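Local coordinates for protein mannonate dehydratase (Streptococcus suis, PDB 3BDK) that probably catalyses the dehydration of D-mannonate to 2-dehydro-3-deoxy-D-gluconate and water, using a manganese or ferrous ion in a xylose isomerase-like TIM barrel, at residues S85-H89 with Y106-I110; C122-M126 with N197-I202; H137-P141 with F297-A301; T287-A292 with G307-M311. All coordinates share one frame; numbering follows the deposited sequence.

Interaction 1 (S85-H89 with Y106-I110)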
loop_
_atom_site.group_PDB
_atom_site.type_symbol
_atom_site.label_atom_id
_atom_site.label_comp_id
_atom_site.label_asym_id
_atom_site.label_seq_id
_atom_site.Cartn_x
_atom_site.Cartn_y
_atom_site.Cartn_z
ATOM N N SER A 85 22.920 0.013 9.950
ATOM C CA SER A 85 24.286 -0.286 9.627
ATOM C C SER A 85 25.264 0.669 10.273
ATOM O O SER A 85 25.377 1.833 9.889
ATOM C CB SER A 85 24.502 -0.392 8.113
ATOM O OG SER A 85 25.502 -1.344 7.817
ATOM N N ILE A 86 25.917 0.148 11.306
ATOM C CA ILE A 86 27.307 0.460 11.579
ATOM C C ILE A 86 28.122 -0.591 10.795
ATOM O O ILE A 86 28.132 -1.773 11.150
ATOM C CB ILE A 86 27.643 0.378 13.080
ATOM C CG1 ILE A 86 26.575 1.085 13.924
ATOM C CG2 ILE A 86 29.029 0.960 13.337
ATOM C CD1 ILE A 86 26.730 0.863 15.428
ATOM N N PRO A 87 28.760 -0.168 9.693
ATOM C CA PRO A 87 29.564 -1.042 8.830
ATOM C C PRO A 87 30.889 -1.544 9.417
ATOM O O PRO A 87 31.809 -0.762 9.661
ATOM C CB PRO A 87 29.835 -0.171 7.593
ATOM C CG PRO A 87 29.750 1.241 8.098
ATOM C CD PRO A 87 28.696 1.216 9.179
ATOM N N VAL A 88 30.970 -2.855 9.616
ATOM C CA VAL A 88 32.216 -3.556 9.908
ATOM C C VAL A 88 33.277 -3.298 8.822
ATOM O O VAL A 88 32.976 -3.416 7.624
ATOM C CB VAL A 88 31.930 -5.042 9.996
ATOM C CG1 VAL A 88 33.133 -5.760 10.460
ATOM C CG2 VAL A 88 30.773 -5.290 10.950
ATOM N N HIS A 89 34.492 -2.920 9.247
ATOM C CA HIS A 89 35.619 -2.599 8.345
ATOM C C HIS A 89 36.120 -3.863 7.627
ATOM O O HIS A 89 36.060 -4.966 8.181
ATOM C CB HIS A 89 36.785 -1.927 9.136
ATOM C CG HIS A 89 37.820 -1.262 8.265
ATOM N ND1 HIS A 89 38.810 -1.961 7.603
ATOM C CD2 HIS A 89 38.004 0.042 7.933
ATOM C CE1 HIS A 89 39.549 -1.122 6.894
ATOM N NE2 HIS A 89 39.079 0.101 7.077
ATOM N N TYR A 106 34.335 0.446 17.016
ATOM C CA TYR A 106 33.023 -0.193 16.870
ATOM C C TYR A 106 32.366 -0.441 18.242
ATOM O O TYR A 106 31.147 -0.311 18.369
ATOM C CB TYR A 106 33.145 -1.500 16.062
ATOM C CG TYR A 106 31.876 -1.912 15.334
ATOM C CD1 TYR A 106 30.863 -2.602 15.998
ATOM C CD2 TYR A 106 31.691 -1.615 13.982
ATOM C CE1 TYR A 106 29.696 -2.975 15.347
ATOM C CE2 TYR A 106 30.510 -1.989 13.311
ATOM C CZ TYR A 106 29.514 -2.667 14.008
ATOM O OH TYR A 106 28.339 -3.055 13.385
ATOM N N LYS A 107 33.177 -0.778 19.256
ATOM C CA LYS A 107 32.714 -0.935 20.641
ATOM C C LYS A 107 31.896 0.283 21.107
ATOM O O LYS A 107 30.764 0.136 21.567
ATOM C CB LYS A 107 33.896 -1.144 21.602
ATOM C CG LYS A 107 34.753 -2.401 21.388
ATOM C CD LYS A 107 34.534 -3.509 22.451
ATOM C CE LYS A 107 35.275 -3.262 23.781
ATOM N NZ LYS A 107 36.759 -3.175 23.690
ATOM N N THR A 108 32.459 1.481 20.984
ATOM C CA THR A 108 31.775 2.682 21.487
ATOM C C THR A 108 30.519 3.065 20.691
ATOM O O THR A 108 29.531 3.546 21.262
ATOM C CB THR A 108 32.717 3.902 21.611
ATOM O OG1 THR A 108 33.630 3.928 20.509
ATOM C CG2 THR A 108 33.493 3.846 22.930
ATOM N N SER A 109 30.560 2.853 19.378
ATOM C CA SER A 109 29.364 2.994 18.551
ATOM C C SER A 109 28.188 2.293 19.211
ATOM O O SER A 109 27.091 2.856 19.292
ATOM C CB SER A 109 29.591 2.429 17.164
ATOM O OG SER A 109 30.568 3.188 16.489
ATOM N N ILE A 110 28.425 1.084 19.715
ATOM C CA ILE A 110 27.357 0.323 20.341
ATOM C C ILE A 110 26.911 1.031 21.604
ATOM O O ILE A 110 25.726 1.025 21.922
ATOM C CB ILE A 110 27.753 -1.130 20.725
ATOM C CG1 ILE A 110 28.697 -1.781 19.700
ATOM C CG2 ILE A 110 26.499 -1.966 20.980
ATOM C CD1 ILE A 110 28.077 -2.129 18.368
#
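I86 meets Y106 with both its backbone carbonyl and its side chain. The loop 85-89 follows strand 79-84 of the barrel. Residues 106-110 belong to helix 99-114, which packs outside that strand layer. The bond from CA to CB of I86 points toward the helix. CB lies 3.7 Å from Y106 CZ. The chain then forks. CG2, anti to the backbone N, stands off the ring plane just beyond the rim, 3.3 Å from Y106 CE2. The other branch, CG1, carries CD1 further along the helix. There I86 CD1 rests 3.7 Å from S109 CB. The packing of I86 CD1 on I110 CD1 is looser, at 4.4 Å. One side chain therefore spans a full turn of the helix.

The ring of Y106 is brought to the loop by its first torsion, which sets CG roughly opposite the backbone N (chi1 -154°). Its hydroxyl gives a hydrogen bond to I86 O, with OH to O at 2.6 Å. The hydroxyl sits 28° out of the carbonyl plane, and I86 O lies at the edge of the ring. V88 adds CG2, which lies 4.1 Å from Y106 CE2. F201 of helix 191-210 meets the same tyrosine ring edge-to-face, and Y123 of strand 120-123 also touches it.

P87 lies about 6 Å from the bound D-mannose by its side chain, so this loop borders the sugar pocket. The phenol gives the carbonyl of the buried I86 a hydrogen-bond partner. Polar grip and hydrocarbon packing thus act on the same residue pair, joining the loop to its helix.

Interaction 2 (C122-M126 with N197-I202)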
loop_
_atom_site.group_PDB
_atom_site.type_symbol
_atom_site.label_atom_id
_atom_site.label_comp_id
_atom_site.label_asym_id
_atom_site.label_seq_id
_atom_site.Cartn_x
_atom_site.Cartn_y
_atom_site.Cartn_z
ATOM N N CYS A 122 21.463 -3.100 12.781
ATOM C CA CYS A 122 21.722 -3.951 11.620
ATOM C C CYS A 122 23.156 -3.692 11.113
ATOM O O CYS A 122 23.734 -2.637 11.389
ATOM C CB CYS A 122 20.660 -3.700 10.520
ATOM S SG CYS A 122 20.874 -4.608 8.885
ATOM N N TYR A 123 23.720 -4.671 10.397
ATOM C CA TYR A 123 25.099 -4.629 9.864
ATOM C C TYR A 123 25.315 -5.937 9.094
ATOM O O TYR A 123 24.616 -6.919 9.358
ATOM C CB TYR A 123 26.128 -4.557 11.006
ATOM C CG TYR A 123 26.145 -5.833 11.797
ATOM C CD1 TYR A 123 27.155 -6.787 11.612
ATOM C CD2 TYR A 123 25.109 -6.128 12.674
ATOM C CE1 TYR A 123 27.129 -7.987 12.306
ATOM C CE2 TYR A 123 25.083 -7.324 13.377
ATOM C CZ TYR A 123 26.093 -8.247 13.186
ATOM O OH TYR A 123 26.043 -9.418 13.899
ATOM N N ASN A 124 26.289 -5.974 8.184
ATOM C CA ASN A 124 26.605 -7.213 7.437
ATOM C C ASN A 124 28.009 -7.765 7.665
ATOM O O ASN A 124 28.831 -7.127 8.312
ATOM C CB ASN A 124 26.372 -7.030 5.933
ATOM C CG ASN A 124 27.556 -6.418 5.226
ATOM O OD1 ASN A 124 28.674 -6.912 5.318
ATOM N ND2 ASN A 124 27.314 -5.339 4.497
ATOM N N PHE A 125 28.268 -8.953 7.116
ATOM C CA PHE A 125 29.602 -9.555 7.119
ATOM C C PHE A 125 29.900 -10.143 5.739
ATOM O O PHE A 125 30.075 -11.353 5.569
ATOM C CB PHE A 125 29.732 -10.606 8.223
ATOM C CG PHE A 125 31.083 -10.625 8.882
ATOM C CD1 PHE A 125 31.348 -9.807 9.979
ATOM C CD2 PHE A 125 32.104 -11.448 8.395
ATOM C CE1 PHE A 125 32.603 -9.820 10.592
ATOM C CE2 PHE A 125 33.358 -11.472 9.005
ATOM C CZ PHE A 125 33.607 -10.658 10.104
ATOM N N MET A 126 29.962 -9.250 4.759
ATOM C CA MET A 126 30.010 -9.614 3.375
ATOM C C MET A 126 31.258 -9.027 2.755
ATOM O O MET A 126 31.376 -7.811 2.591
ATOM C CB MET A 126 28.769 -9.086 2.666
ATOM C CG MET A 126 28.281 -9.947 1.505
ATOM S SD MET A 126 26.936 -9.187 0.559
ATOM C CE MET A 126 25.932 -8.500 1.889
ATOM N N ASN A 197 36.714 -15.177 11.492
ATOM C CA ASN A 197 36.834 -13.751 11.615
ATOM C C ASN A 197 35.592 -13.156 12.270
ATOM O O ASN A 197 35.698 -12.210 13.068
ATOM C CB ASN A 197 37.130 -13.136 10.259
ATOM C CG ASN A 197 38.462 -13.609 9.695
ATOM O OD1 ASN A 197 39.243 -14.254 10.389
ATOM N ND2 ASN A 197 38.727 -13.290 8.441
ATOM N N LEU A 198 34.434 -13.746 11.970
ATOM C CA LEU A 198 33.157 -13.284 12.481
ATOM C C LEU A 198 33.003 -13.652 13.930
ATOM O O LEU A 198 32.561 -12.838 14.737
ATOM C CB LEU A 198 31.988 -13.887 11.687
ATOM C CG LEU A 198 30.549 -13.630 12.186
ATOM C CD1 LEU A 198 30.178 -12.145 12.167
ATOM C CD2 LEU A 198 29.545 -14.430 11.376
ATOM N N GLU A 199 33.339 -14.892 14.256
ATOM C CA GLU A 199 33.237 -15.351 15.620
ATOM C C GLU A 199 34.057 -14.462 16.557
ATOM O O GLU A 199 33.583 -14.063 17.621
ATOM C CB GLU A 199 33.690 -16.791 15.714
ATOM C CG GLU A 199 33.160 -17.486 16.958
ATOM C CD GLU A 199 33.896 -18.758 17.248
ATOM O OE1 GLU A 199 34.364 -19.393 16.270
ATOM O OE2 GLU A 199 34.019 -19.104 18.448
ATOM N N TYR A 200 35.275 -14.142 16.133
ATOM C CA TYR A 200 36.150 -13.241 16.849
ATOM C C TYR A 200 35.472 -11.900 17.091
ATOM O O TYR A 200 35.502 -11.368 18.206
ATOM C CB TYR A 200 37.419 -13.021 16.038
ATOM C CG TYR A 200 38.503 -12.225 16.748
ATOM C CD1 TYR A 200 39.426 -12.860 17.588
ATOM C CD2 TYR A 200 38.619 -10.849 16.560
ATOM C CE1 TYR A 200 40.430 -12.143 18.227
ATOM C CE2 TYR A 200 39.615 -10.118 17.192
ATOM C CZ TYR A 200 40.525 -10.769 18.023
ATOM O OH TYR A 200 41.519 -10.048 18.654
ATOM N N PHE A 201 34.876 -11.366 16.027
ATOM C CA PHE A 201 34.129 -10.101 16.053
ATOM C C PHE A 201 32.913 -10.166 16.984
ATOM O O PHE A 201 32.684 -9.256 17.766
ATOM C CB PHE A 201 33.711 -9.738 14.618
ATOM C CG PHE A 201 32.837 -8.520 14.504
ATOM C CD1 PHE A 201 31.479 -8.652 14.217
ATOM C CD2 PHE A 201 33.376 -7.240 14.625
ATOM C CE1 PHE A 201 30.669 -7.538 14.084
ATOM C CE2 PHE A 201 32.574 -6.111 14.483
ATOM C CZ PHE A 201 31.216 -6.258 14.222
ATOM N N ILE A 202 32.158 -11.254 16.895
ATOM C CA ILE A 202 30.948 -11.440 17.684
ATOM C C ILE A 202 31.273 -11.491 19.176
ATOM O O ILE A 202 30.785 -10.663 19.947
ATOM C CB ILE A 202 30.145 -12.696 17.228
ATOM C CG1 ILE A 202 29.449 -12.448 15.883
ATOM C CG2 ILE A 202 29.133 -13.126 18.262
ATOM C CD1 ILE A 202 28.544 -11.197 15.806
#
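L198 lies over one face of the F125 ring in a CH-pi contact. Its CD1 is 3.8 Å from the ring centroid and 25° off the ring normal. The methyl is displaced toward the rim, 3.4 Å from F125 CD1. L198 CG is anti to the backbone N (chi1 173°), which turns the leucine branch toward the ring.

Aromatic contacts come next. The rings of F125 and F201 meet obliquely, with planes at 48° and F125 CE1 4.0 Å from F201 CD1. Y123 CE1 reaches the edge of the F201 ring, 4.0 Å from its CE1.

A methyl also meets a polar atom: I202 CD1 lies 3.6 Å from Y123 OH, with no hydrogen bond.

Polar bonds stay within the loop or lead elsewhere. N124 OD1 accepts from M126 N at 2.7 Å, an Asx turn, while N124 ND2 bonds D130, a residue of the sugar pocket. The amide of N197 bonds K93 O.

Strand 120-123 and the loop after it are thus joined to helix 191-210, an outer helix of the barrel. With no hydrogen bond between the two segments, their contact depends on apolar and aromatic packing.

Interaction 3 (H137-P141 with F297-A301)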
loop_
_atom_site.group_PDB
_atom_site.type_symbol
_atom_site.label_atom_id
_atom_site.label_comp_id
_atom_site.label_asym_id
_atom_site.label_seq_id
_atom_site.Cartn_x
_atom_site.Cartn_y
_atom_site.Cartn_z
ATOM N N HIS A 137 17.736 -0.793 -13.487
ATOM C CA HIS A 137 16.462 -0.370 -14.068
ATOM C C HIS A 137 15.988 -1.499 -14.968
ATOM O O HIS A 137 15.828 -1.301 -16.182
ATOM C CB HIS A 137 16.630 0.895 -14.922
ATOM C CG HIS A 137 17.296 2.028 -14.205
ATOM N ND1 HIS A 137 16.712 2.688 -13.140
ATOM C CD2 HIS A 137 18.501 2.615 -14.396
ATOM C CE1 HIS A 137 17.531 3.630 -12.706
ATOM N NE2 HIS A 137 18.626 3.603 -13.448
ATOM N N HIS A 138 15.797 -2.688 -14.403
ATOM C CA HIS A 138 15.355 -3.816 -15.218
ATOM C C HIS A 138 13.850 -3.726 -15.361
ATOM O O HIS A 138 13.159 -3.522 -14.355
ATOM C CB HIS A 138 15.755 -5.157 -14.597
ATOM C CG HIS A 138 15.931 -6.256 -15.600
ATOM N ND1 HIS A 138 16.829 -6.177 -16.641
ATOM C CD2 HIS A 138 15.330 -7.464 -15.717
ATOM C CE1 HIS A 138 16.766 -7.280 -17.364
ATOM N NE2 HIS A 138 15.871 -8.083 -16.817
ATOM N N PRO A 139 13.341 -3.828 -16.607
ATOM C CA PRO A 139 11.880 -3.730 -16.852
ATOM C C PRO A 139 11.057 -4.835 -16.202
ATOM O O PRO A 139 11.476 -5.980 -16.176
ATOM C CB PRO A 139 11.747 -3.797 -18.398
ATOM C CG PRO A 139 13.146 -3.448 -18.925
ATOM C CD PRO A 139 14.110 -3.985 -17.857
ATOM N N LEU A 140 9.902 -4.456 -15.659
ATOM C CA LEU A 140 8.872 -5.388 -15.194
ATOM C C LEU A 140 7.683 -5.380 -16.187
ATOM O O LEU A 140 7.531 -4.427 -16.957
ATOM C CB LEU A 140 8.419 -5.021 -13.767
ATOM C CG LEU A 140 9.396 -5.375 -12.633
ATOM C CD1 LEU A 140 9.095 -4.589 -11.379
ATOM C CD2 LEU A 140 9.374 -6.843 -12.311
ATOM N N PRO A 141 6.855 -6.448 -16.187
ATOM C CA PRO A 141 5.651 -6.558 -17.026
ATOM C C PRO A 141 4.724 -5.355 -17.013
ATOM O O PRO A 141 4.130 -5.054 -18.044
ATOM C CB PRO A 141 4.933 -7.755 -16.436
ATOM C CG PRO A 141 6.032 -8.616 -15.982
ATOM C CD PRO A 141 7.052 -7.673 -15.390
ATOM N N PHE A 297 17.880 -13.444 -10.189
ATOM C CA PHE A 297 16.695 -12.950 -9.502
ATOM C C PHE A 297 16.400 -11.504 -9.827
ATOM O O PHE A 297 17.279 -10.758 -10.275
ATOM C CB PHE A 297 16.830 -13.122 -7.984
ATOM C CG PHE A 297 17.927 -12.305 -7.373
ATOM C CD1 PHE A 297 19.204 -12.815 -7.255
ATOM C CD2 PHE A 297 17.677 -11.033 -6.887
ATOM C CE1 PHE A 297 20.231 -12.060 -6.681
ATOM C CE2 PHE A 297 18.708 -10.265 -6.320
ATOM C CZ PHE A 297 19.988 -10.795 -6.217
ATOM N N GLN A 298 15.151 -11.122 -9.576
ATOM C CA GLN A 298 14.682 -9.780 -9.819
ATOM C C GLN A 298 13.722 -9.340 -8.732
ATOM O O GLN A 298 12.774 -10.069 -8.387
ATOM C CB GLN A 298 13.990 -9.675 -11.169
ATOM C CG GLN A 298 13.469 -8.246 -11.395
ATOM C CD GLN A 298 13.148 -7.893 -12.817
ATOM O OE1 GLN A 298 12.744 -6.776 -13.076
ATOM N NE2 GLN A 298 13.316 -8.824 -13.744
ATOM N N GLU A 299 13.969 -8.145 -8.198
ATOM C CA GLU A 299 13.098 -7.540 -7.207
ATOM C C GLU A 299 11.756 -7.178 -7.844
ATOM O O GLU A 299 11.708 -6.729 -8.991
ATOM C CB GLU A 299 13.762 -6.304 -6.612
ATOM C CG GLU A 299 15.020 -6.646 -5.838
ATOM C CD GLU A 299 15.690 -5.461 -5.137
ATOM O OE1 GLU A 299 14.998 -4.474 -4.768
ATOM O OE2 GLU A 299 16.928 -5.552 -4.949
ATOM N N THR A 300 10.678 -7.379 -7.090
ATOM C CA THR A 300 9.337 -7.129 -7.590
ATOM C C THR A 300 8.569 -6.211 -6.662
ATOM O O THR A 300 9.116 -5.669 -5.713
ATOM C CB THR A 300 8.519 -8.451 -7.759
ATOM O OG1 THR A 300 8.308 -9.059 -6.481
ATOM C CG2 THR A 300 9.229 -9.425 -8.687
ATOM N N ALA A 301 7.294 -6.032 -6.957
ATOM C CA ALA A 301 6.360 -5.347 -6.067
ATOM C C ALA A 301 6.221 -6.197 -4.823
ATOM O O ALA A 301 6.445 -7.400 -4.872
ATOM C CB ALA A 301 5.013 -5.209 -6.758
HETATM O O HOH W 1 11.212 -8.492 -15.748
#
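Q298 reaches across to H138, P139 and L140, and its amide makes the close part of this contact. Its CG is anti to the backbone N (chi1 179°) and the rest of the chain is extended, so the amide is carried well away from strand 296-299. Q298 NE2 comes to the edge of the H138 ring, 3.1 Å from CD2. The ring and amide planes are 62° apart. This is a meeting with a ring carbon and not a hydrogen bond. The polar partner of H138 is D135, through ND1. At the other end of the amide, Q298 OE1 lies 3.5 Å from L140 CD2. A weak hydrogen bond from S146 also reaches OE1.

Looser packing follows along L140. Its CD2 is 4.1 Å from E299 O and 4.5 Å from T300 CG2. The exposed P139 points its CB away from 297-301. Its carbonyl is bound by a water, which donates to P139 O at 2.6 Å. The same water accepts from Q298 NE2 at 2.9 Å. A solvent molecule therefore supplies the polar link that the two segments do not make directly. P139 O and Q298 OE1 are both acceptors and form no bond.

E299 sends its carboxylate to a salt bridge with R133. Its side chain is about 6 Å from the bound D-mannose, so this edge of the sheet lies close to the sugar pocket. K379 of the second subunit packs on L140, and T380 of that subunit on Q298. Strands 135-139 and 296-299 are not adjacent in their antiparallel sheet. Strand 145-150 runs between them, and strand 290-293 lies beyond 296-299.

Interaction 4 (T287-A292 with G307-M311)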
loop_
_atom_site.group_PDB
_atom_site.type_symbol
_atom_site.label_atom_id
_atom_site.label_comp_id
_atom_site.label_asym_id
_atom_site.label_seq_id
_atom_site.Cartn_x
_atom_site.Cartn_y
_atom_site.Cartn_z
ATOM N N THR A 287 11.192 -6.902 4.659
ATOM C CA THR A 287 10.145 -7.567 3.893
ATOM C C THR A 287 10.128 -7.085 2.446
ATOM O O THR A 287 9.238 -6.337 2.041
ATOM C CB THR A 287 8.756 -7.338 4.517
ATOM O OG1 THR A 287 7.803 -8.217 3.906
ATOM C CG2 THR A 287 8.313 -5.897 4.314
ATOM N N ARG A 288 11.118 -7.519 1.671
ATOM C CA ARG A 288 11.149 -7.239 0.241
ATOM C C ARG A 288 10.870 -8.498 -0.574
ATOM O O ARG A 288 11.118 -9.613 -0.116
ATOM C CB ARG A 288 12.501 -6.644 -0.158
ATOM C CG ARG A 288 12.875 -6.876 -1.613
ATOM C CD ARG A 288 14.195 -6.203 -1.957
ATOM N NE ARG A 288 15.243 -6.532 -0.997
ATOM C CZ ARG A 288 16.237 -7.382 -1.237
ATOM N NH1 ARG A 288 16.321 -7.992 -2.410
ATOM N NH2 ARG A 288 17.147 -7.621 -0.302
ATOM N N ASN A 289 10.351 -8.310 -1.783
ATOM C CA ASN A 289 9.909 -9.428 -2.609
ATOM C C ASN A 289 10.770 -9.599 -3.856
ATOM O O ASN A 289 11.117 -8.623 -4.521
ATOM C CB ASN A 289 8.441 -9.255 -3.003
ATOM C CG ASN A 289 7.759 -10.574 -3.303
ATOM O OD1 ASN A 289 8.378 -11.636 -3.236
ATOM N ND2 ASN A 289 6.474 -10.515 -3.634
ATOM N N VAL A 290 11.111 -10.845 -4.167
ATOM C CA VAL A 290 11.870 -11.154 -5.373
ATOM C C VAL A 290 11.266 -12.342 -6.116
ATOM O O VAL A 290 10.510 -13.125 -5.541
ATOM C CB VAL A 290 13.344 -11.459 -5.049
ATOM C CG1 VAL A 290 13.967 -10.305 -4.276
ATOM C CG2 VAL A 290 13.458 -12.757 -4.266
ATOM N N THR A 291 11.606 -12.468 -7.394
ATOM C CA THR A 291 11.383 -13.709 -8.127
ATOM C C THR A 291 12.757 -14.249 -8.542
ATOM O O THR A 291 13.682 -13.475 -8.755
ATOM C CB THR A 291 10.454 -13.507 -9.317
ATOM O OG1 THR A 291 10.207 -14.768 -9.948
ATOM C CG2 THR A 291 11.049 -12.545 -10.306
ATOM N N ALA A 292 12.919 -15.566 -8.618
ATOM C CA ALA A 292 14.273 -16.121 -8.636
ATOM C C ALA A 292 14.353 -17.411 -9.420
ATOM O O ALA A 292 13.363 -18.100 -9.578
ATOM C CB ALA A 292 14.791 -16.325 -7.217
ATOM N N GLY A 307 5.917 -11.750 -7.051
ATOM C CA GLY A 307 7.166 -12.443 -6.843
ATOM C C GLY A 307 6.982 -13.886 -6.386
ATOM O O GLY A 307 5.968 -14.522 -6.675
ATOM N N ASP A 308 7.980 -14.386 -5.658
ATOM C CA ASP A 308 8.088 -15.781 -5.302
ATOM C C ASP A 308 7.853 -16.006 -3.808
ATOM O O ASP A 308 7.838 -17.141 -3.348
ATOM C CB ASP A 308 9.465 -16.317 -5.733
ATOM C CG ASP A 308 9.616 -16.420 -7.258
ATOM O OD1 ASP A 308 8.738 -15.899 -8.006
ATOM O OD2 ASP A 308 10.615 -17.017 -7.735
ATOM N N ILE A 309 7.642 -14.937 -3.050
ATOM C CA ILE A 309 7.455 -15.058 -1.611
ATOM C C ILE A 309 6.012 -14.855 -1.191
ATOM O O ILE A 309 5.333 -13.940 -1.654
ATOM C CB ILE A 309 8.316 -14.037 -0.853
ATOM C CG1 ILE A 309 9.778 -14.174 -1.257
ATOM C CG2 ILE A 309 8.164 -14.200 0.673
ATOM C CD1 ILE A 309 10.593 -12.880 -1.018
ATOM N N ASP A 310 5.536 -15.711 -0.305
ATOM C CA ASP A 310 4.206 -15.548 0.249
ATOM C C ASP A 310 4.325 -14.683 1.491
ATOM O O ASP A 310 4.495 -15.189 2.614
ATOM C CB ASP A 310 3.591 -16.897 0.580
ATOM C CG ASP A 310 2.131 -16.798 0.962
ATOM O OD1 ASP A 310 1.472 -17.862 0.934
ATOM O OD2 ASP A 310 1.635 -15.684 1.286
ATOM N N MET A 311 4.236 -13.375 1.256
ATOM C CA MET A 311 4.327 -12.334 2.284
ATOM C C MET A 311 3.292 -12.490 3.358
ATOM O O MET A 311 3.504 -12.033 4.494
ATOM C CB MET A 311 4.184 -10.948 1.674
ATOM C CG MET A 311 5.411 -10.517 0.896
ATOM S SD MET A 311 7.010 -10.724 1.761
ATOM C CE MET A 311 8.026 -9.689 0.712
#
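T291 and G307 bring the two backbones together, with their CA atoms 4.6 Å apart. At the other end T287 CA and M311 CA are 7.7 Å apart. The segment 287-292 leads from barrel strand 282-286 into strand 290-293 of a beta hairpin with 296-299. The loop 307-311 returns beside it to begin helix 311-320 of the TIM barrel. D308 N donates to V290 O at 2.8 Å.

The carboxylate of D308 then grips the strand twice. T291 OG1 donates to its OD1 at 2.7 Å, and A292 N donates to its OD2 at 2.9 Å. Both donors stand out of the carboxylate plane, by 40° and 58°. K379 of the second subunit makes a salt bridge to OD1, so this aspartate also ties the subunits together.

N289 OD1 accepts a weak bond from I309 N at 3.4 Å. I309 CD1 packs against that same oxygen and, loosely, against V290 CG2. R288 turns the other way, toward the active site, and touches the metal ligand D330. M311 has a chain bent at chi2 (-49°), which lays its SD 3.4 Å from T287 OG1 and its CE against the R288 carbonyl.

Interactions 1 and 2 touch each other in the packing between outer helices and the ends of barrel strands with the loops that follow them. V88 CG2 meets F201 CZ, and Y106 OH lies against Y123 CB. Both are largely buried and apolar, with one tyrosine hydrogen bond in interaction 1 and none across interaction 2. Interactions 3 and 4 lie on the opposite side of the chain's centre. They share an antiparallel sheet, where strands 290-293 and 296-299 are neighbours, probably bonded through T291 N and Q298 O. Both are mostly buried but reach the second subunit, and they are more polar: a water link in interaction 3, carboxylate bonds in interaction 4.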